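NADH dehydrogenase, putative (Plasmodium falciparum, PDB 5JWC) probably oxidises NADH with its bound FAD and passes the electrons to ubiquinone, as a type II NADH dehydrogenase of the malaria parasite. Local coordinates at residues A[42-52]-A[431-442]. Numbering follows the deposited sequence.
Sequences NFLLNIDFKKY and AYYLSNVFNNFI
The ring of F43 carries S435 CB over one face, a CH-pi contact of 4.1 Å to the ring centroid, and meets L434 CG and F438 CD2 at its edge. That edge is directed in turn to the face of F438 in an offset edge-to-face pair, while the edge of F438 points at the face of the Y52 ring, planes 79° apart; I442 CD1 covers a face of F438. F43 turns its ring away from its own amide N (chi1 -173°) and enters a hole formed by A431, L434, S435 and F438.

Beside this aromatic cluster, N439 grips the backbone at 46-48 with both ends of its amide: ND2 donates to N46 O (2.8 Å), almost in the amide plane, and OD1 accepts from D48 N (2.8 Å). The end of helix 424-440 is further bound through its carbonyls, F438 O by Y52 OH (2.7 Å) and N439 O by K51 NZ (2.7 Å).

The axes of 42-46 and 431-440 cross at -37°, 8.3 Å apart at closest approach, pairing the first helix of the FAD-binding Rossmann-type fold with a helix from much later in the chain. Beneath them, F43 and F438 both rest on strands 30-34 and 131-134, and F438 also meets Y338 of strand 337-339 edge-to-face.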
loop_
_atom_site.group_PDB
_atom_site.type_symbol
_atom_site.label_atom_id
_atom_site.label_comp_id
_atom_site.label_asym_id
_atom_site.label_seq_id
_atom_site.Cartn_x
_atom_site.Cartn_y
_atom_site.Cartn_z
ATOM N N ASN A 42 -5.487 17.136 -16.202
ATOM C CA ASN A 42 -6.508 18.179 -16.236
ATOM C C ASN A 42 -6.931 18.512 -17.671
ATOM O O ASN A 42 -8.055 18.921 -17.900
ATOM C CB ASN A 42 -6.053 19.434 -15.492
ATOM C CG ASN A 42 -6.126 19.250 -13.993
ATOM O OD1 ASN A 42 -7.192 19.313 -13.409
ATOM N ND2 ASN A 42 -4.998 18.963 -13.379
ATOM N N PHE A 43 -6.053 18.305 -18.636
ATOM C CA PHE A 43 -6.468 18.478 -20.027
ATOM C C PHE A 43 -7.559 17.442 -20.351
ATOM O O PHE A 43 -8.599 17.761 -20.950
ATOM C CB PHE A 43 -5.269 18.321 -20.961
ATOM C CG PHE A 43 -5.573 18.650 -22.412
ATOM C CD1 PHE A 43 -5.249 19.897 -22.936
ATOM C CD2 PHE A 43 -6.157 17.704 -23.248
ATOM C CE1 PHE A 43 -5.504 20.209 -24.293
ATOM C CE2 PHE A 43 -6.431 17.997 -24.592
ATOM C CZ PHE A 43 -6.101 19.255 -25.113
ATOM N N LEU A 44 -7.300 16.196 -19.956
ATOM C CA LEU A 44 -8.245 15.102 -20.137
ATOM C C LEU A 44 -9.586 15.405 -19.464
ATOM O O LEU A 44 -10.645 15.127 -20.024
ATOM C CB LEU A 44 -7.658 13.790 -19.576
ATOM C CG LEU A 44 -8.462 12.503 -19.808
ATOM C CD1 LEU A 44 -8.239 12.009 -21.250
ATOM C CD2 LEU A 44 -8.116 11.399 -18.780
ATOM N N LEU A 45 -9.549 15.960 -18.259
ATOM C CA LEU A 45 -10.776 16.238 -17.543
ATOM C C LEU A 45 -11.667 17.218 -18.297
ATOM O O LEU A 45 -12.870 17.200 -18.106
ATOM C CB LEU A 45 -10.515 16.783 -16.132
ATOM C CG LEU A 45 -9.981 15.764 -15.113
ATOM C CD1 LEU A 45 -9.765 16.416 -13.731
ATOM C CD2 LEU A 45 -10.774 14.452 -15.040
ATOM N N ASN A 46 -11.088 18.075 -19.136
ATOM C CA ASN A 46 -11.870 19.152 -19.765
ATOM C C ASN A 46 -12.071 19.059 -21.285
ATOM O O ASN A 46 -12.934 19.745 -21.830
ATOM C CB ASN A 46 -11.233 20.511 -19.431
ATOM C CG ASN A 46 -12.117 21.687 -19.818
ATOM O OD1 ASN A 46 -13.267 21.788 -19.382
ATOM N ND2 ASN A 46 -11.563 22.605 -20.617
ATOM N N ILE A 47 -11.287 18.232 -21.965
ATOM C CA ILE A 47 -11.356 18.156 -23.418
ATOM C C ILE A 47 -12.660 17.456 -23.833
ATOM O O ILE A 47 -13.084 16.489 -23.198
ATOM C CB ILE A 47 -10.128 17.435 -23.993
ATOM C CG1 ILE A 47 -10.076 17.574 -25.521
ATOM C CG2 ILE A 47 -10.063 15.966 -23.518
ATOM C CD1 ILE A 47 -9.985 19.036 -25.998
ATOM N N ASP A 48 -13.326 17.990 -24.852
ATOM C CA ASP A 48 -14.602 17.433 -25.303
ATOM C C ASP A 48 -14.398 16.130 -26.077
ATOM O O ASP A 48 -13.902 16.140 -27.207
ATOM C CB ASP A 48 -15.348 18.446 -26.171
ATOM C CG ASP A 48 -16.828 18.106 -26.337
ATOM O OD1 ASP A 48 -17.169 16.907 -26.401
ATOM O OD2 ASP A 48 -17.651 19.049 -26.401
ATOM N N PHE A 49 -14.798 15.013 -25.479
ATOM C CA PHE A 49 -14.643 13.708 -26.119
ATOM C C PHE A 49 -15.565 13.545 -27.335
ATOM O O PHE A 49 -15.332 12.690 -28.177
ATOM C CB PHE A 49 -14.910 12.576 -25.119
ATOM C CG PHE A 49 -13.841 12.423 -24.070
ATOM C CD1 PHE A 49 -12.540 12.824 -24.318
ATOM C CD2 PHE A 49 -14.143 11.882 -22.832
ATOM C CE1 PHE A 49 -11.553 12.687 -23.338
ATOM C CE2 PHE A 49 -13.161 11.738 -21.853
ATOM C CZ PHE A 49 -11.877 12.140 -22.104
ATOM N N LYS A 50 -16.617 14.350 -27.415
ATOM C CA LYS A 50 -17.479 14.320 -28.595
ATOM C C LYS A 50 -16.768 14.939 -29.801
ATOM O O LYS A 50 -16.868 14.424 -30.918
ATOM C CB LYS A 50 -18.796 15.051 -28.324
ATOM C CG LYS A 50 -19.837 14.919 -29.436
ATOM C CD LYS A 50 -21.188 15.476 -28.978
ATOM C CE LYS A 50 -22.303 15.176 -29.981
ATOM N NZ LYS A 50 -23.648 15.458 -29.388
ATOM N N LYS A 51 -16.022 16.018 -29.568
ATOM C CA LYS A 51 -15.378 16.756 -30.658
ATOM C C LYS A 51 -14.093 16.103 -31.127
ATOM O O LYS A 51 -13.728 16.214 -32.296
ATOM C CB LYS A 51 -15.103 18.206 -30.235
ATOM C CG LYS A 51 -16.367 18.925 -29.773
ATOM C CD LYS A 51 -16.183 20.435 -29.592
ATOM C CE LYS A 51 -17.520 21.103 -29.262
ATOM N NZ LYS A 51 -17.369 22.462 -28.640
ATOM N N TYR A 52 -13.397 15.419 -30.225
ATOM C CA TYR A 52 -12.111 14.851 -30.577
ATOM C C TYR A 52 -11.997 13.398 -30.163
ATOM O O TYR A 52 -12.729 12.919 -29.306
ATOM C CB TYR A 52 -10.966 15.663 -29.944
ATOM C CG TYR A 52 -10.892 17.127 -30.390
ATOM C CD1 TYR A 52 -10.166 17.491 -31.515
ATOM C CD2 TYR A 52 -11.542 18.131 -29.680
ATOM C CE1 TYR A 52 -10.084 18.830 -31.929
ATOM C CE2 TYR A 52 -11.468 19.467 -30.087
ATOM C CZ TYR A 52 -10.741 19.803 -31.209
ATOM O OH TYR A 52 -10.658 21.118 -31.607
ATOM N N ALA A 431 -3.706 23.700 -18.755
ATOM C CA ALA A 431 -4.527 22.604 -19.242
ATOM C C ALA A 431 -5.949 23.070 -19.508
ATOM O O ALA A 431 -6.550 22.657 -20.498
ATOM C CB ALA A 431 -4.528 21.418 -18.239
ATOM N N TYR A 432 -6.510 23.878 -18.609
ATOM C CA TYR A 432 -7.871 24.341 -18.797
ATOM C C TYR A 432 -7.937 25.342 -19.959
ATOM O O TYR A 432 -8.885 25.313 -20.754
ATOM C CB TYR A 432 -8.445 24.930 -17.506
ATOM C CG TYR A 432 -8.843 23.831 -16.524
ATOM C CD1 TYR A 432 -8.973 22.510 -16.962
ATOM C CD2 TYR A 432 -9.114 24.105 -15.182
ATOM C CE1 TYR A 432 -9.338 21.488 -16.094
ATOM C CE2 TYR A 432 -9.491 23.086 -14.304
ATOM C CZ TYR A 432 -9.598 21.775 -14.773
ATOM O OH TYR A 432 -9.963 20.733 -13.929
ATOM N N TYR A 433 -6.940 26.223 -20.039
ATOM C CA TYR A 433 -6.848 27.186 -21.132
ATOM C C TYR A 433 -6.829 26.455 -22.474
ATOM O O TYR A 433 -7.612 26.767 -23.372
ATOM C CB TYR A 433 -5.594 28.074 -20.980
ATOM C CG TYR A 433 -5.115 28.719 -22.264
ATOM C CD1 TYR A 433 -5.641 29.939 -22.699
ATOM C CD2 TYR A 433 -4.135 28.112 -23.040
ATOM C CE1 TYR A 433 -5.197 30.535 -23.888
ATOM C CE2 TYR A 433 -3.690 28.694 -24.222
ATOM C CZ TYR A 433 -4.221 29.903 -24.639
ATOM O OH TYR A 433 -3.767 30.465 -25.821
ATOM N N LEU A 434 -5.940 25.473 -22.598
ATOM C CA LEU A 434 -5.676 24.862 -23.884
ATOM C C LEU A 434 -6.805 23.914 -24.318
ATOM O O LEU A 434 -7.164 23.870 -25.500
ATOM C CB LEU A 434 -4.350 24.126 -23.857
ATOM C CG LEU A 434 -3.911 23.557 -25.199
ATOM C CD1 LEU A 434 -3.813 24.721 -26.218
ATOM C CD2 LEU A 434 -2.586 22.827 -25.026
ATOM N N SER A 435 -7.359 23.171 -23.370
ATOM C CA SER A 435 -8.483 22.290 -23.664
ATOM C C SER A 435 -9.676 23.157 -24.085
ATOM O O SER A 435 -10.369 22.839 -25.057
ATOM C CB SER A 435 -8.816 21.389 -22.457
ATOM O OG SER A 435 -9.272 22.141 -21.345
ATOM N N ASN A 436 -9.886 24.278 -23.396
ATOM C CA ASN A 436 -10.916 25.225 -23.822
ATOM C C ASN A 436 -10.651 25.787 -25.223
ATOM O O ASN A 436 -11.600 26.054 -25.977
ATOM C CB ASN A 436 -11.047 26.381 -22.838
ATOM C CG ASN A 436 -12.183 27.330 -23.201
ATOM O OD1 ASN A 436 -13.356 26.991 -23.049
ATOM N ND2 ASN A 436 -11.839 28.522 -23.675
ATOM N N VAL A 437 -9.380 25.985 -25.572
ATOM C CA VAL A 437 -9.063 26.448 -26.924
ATOM C C VAL A 437 -9.469 25.395 -27.964
ATOM O O VAL A 437 -10.037 25.733 -29.018
ATOM C CB VAL A 437 -7.570 26.787 -27.094
ATOM C CG1 VAL A 437 -7.230 26.954 -28.569
ATOM C CG2 VAL A 437 -7.243 28.089 -26.373
ATOM N N PHE A 438 -9.199 24.128 -27.661
ATOM C CA PHE A 438 -9.618 23.041 -28.547
ATOM C C PHE A 438 -11.136 22.891 -28.611
ATOM O O PHE A 438 -11.692 22.697 -29.701
ATOM C CB PHE A 438 -8.982 21.720 -28.128
ATOM C CG PHE A 438 -7.601 21.518 -28.666
ATOM C CD1 PHE A 438 -7.406 20.914 -29.899
ATOM C CD2 PHE A 438 -6.496 21.945 -27.955
ATOM C CE1 PHE A 438 -6.135 20.725 -30.400
ATOM C CE2 PHE A 438 -5.217 21.768 -28.450
ATOM C CZ PHE A 438 -5.031 21.153 -29.673
ATOM N N ASN A 439 -11.811 23.032 -27.476
ATOM C CA ASN A 439 -13.262 22.891 -27.451
ATOM C C ASN A 439 -14.019 24.009 -28.169
ATOM O O ASN A 439 -15.052 23.754 -28.791
ATOM C CB ASN A 439 -13.798 22.820 -26.014
ATOM C CG ASN A 439 -13.367 21.541 -25.272
ATOM O OD1 ASN A 439 -12.931 20.574 -25.885
ATOM N ND2 ASN A 439 -13.511 21.546 -23.942
ATOM N N ASN A 440 -13.532 25.242 -28.055
ATOM C CA ASN A 440 -14.351 26.404 -28.408
ATOM C C ASN A 440 -13.747 27.406 -29.390
ATOM O O ASN A 440 -14.359 28.423 -29.699
ATOM C CB ASN A 440 -14.729 27.140 -27.129
ATOM C CG ASN A 440 -15.668 26.338 -26.262
ATOM O OD1 ASN A 440 -16.638 25.745 -26.751
ATOM N ND2 ASN A 440 -15.387 26.303 -24.970
ATOM N N PHE A 441 -12.548 27.127 -29.879
ATOM C CA PHE A 441 -11.885 28.035 -30.789
ATOM C C PHE A 441 -11.413 27.299 -32.037
ATOM O O PHE A 441 -11.747 27.696 -33.154
ATOM C CB PHE A 441 -10.702 28.736 -30.100
ATOM C CG PHE A 441 -11.111 29.770 -29.063
ATOM C CD1 PHE A 441 -11.096 31.120 -29.367
ATOM C CD2 PHE A 441 -11.505 29.389 -27.788
ATOM C CE1 PHE A 441 -11.463 32.072 -28.425
ATOM C CE2 PHE A 441 -11.879 30.341 -26.838
ATOM C CZ PHE A 441 -11.854 31.684 -27.160
ATOM N N ILE A 442 -10.655 26.218 -31.857
ATOM C CA ILE A 442 -10.159 25.458 -33.002
ATOM C C ILE A 442 -11.309 24.833 -33.833
ATOM O O ILE A 442 -12.220 24.211 -33.287
ATOM C CB ILE A 442 -9.169 24.374 -32.547
ATOM C CG1 ILE A 442 -7.933 25.037 -31.917
ATOM C CG2 ILE A 442 -8.731 23.526 -33.715
ATOM C CD1 ILE A 442 -6.905 24.068 -31.422
#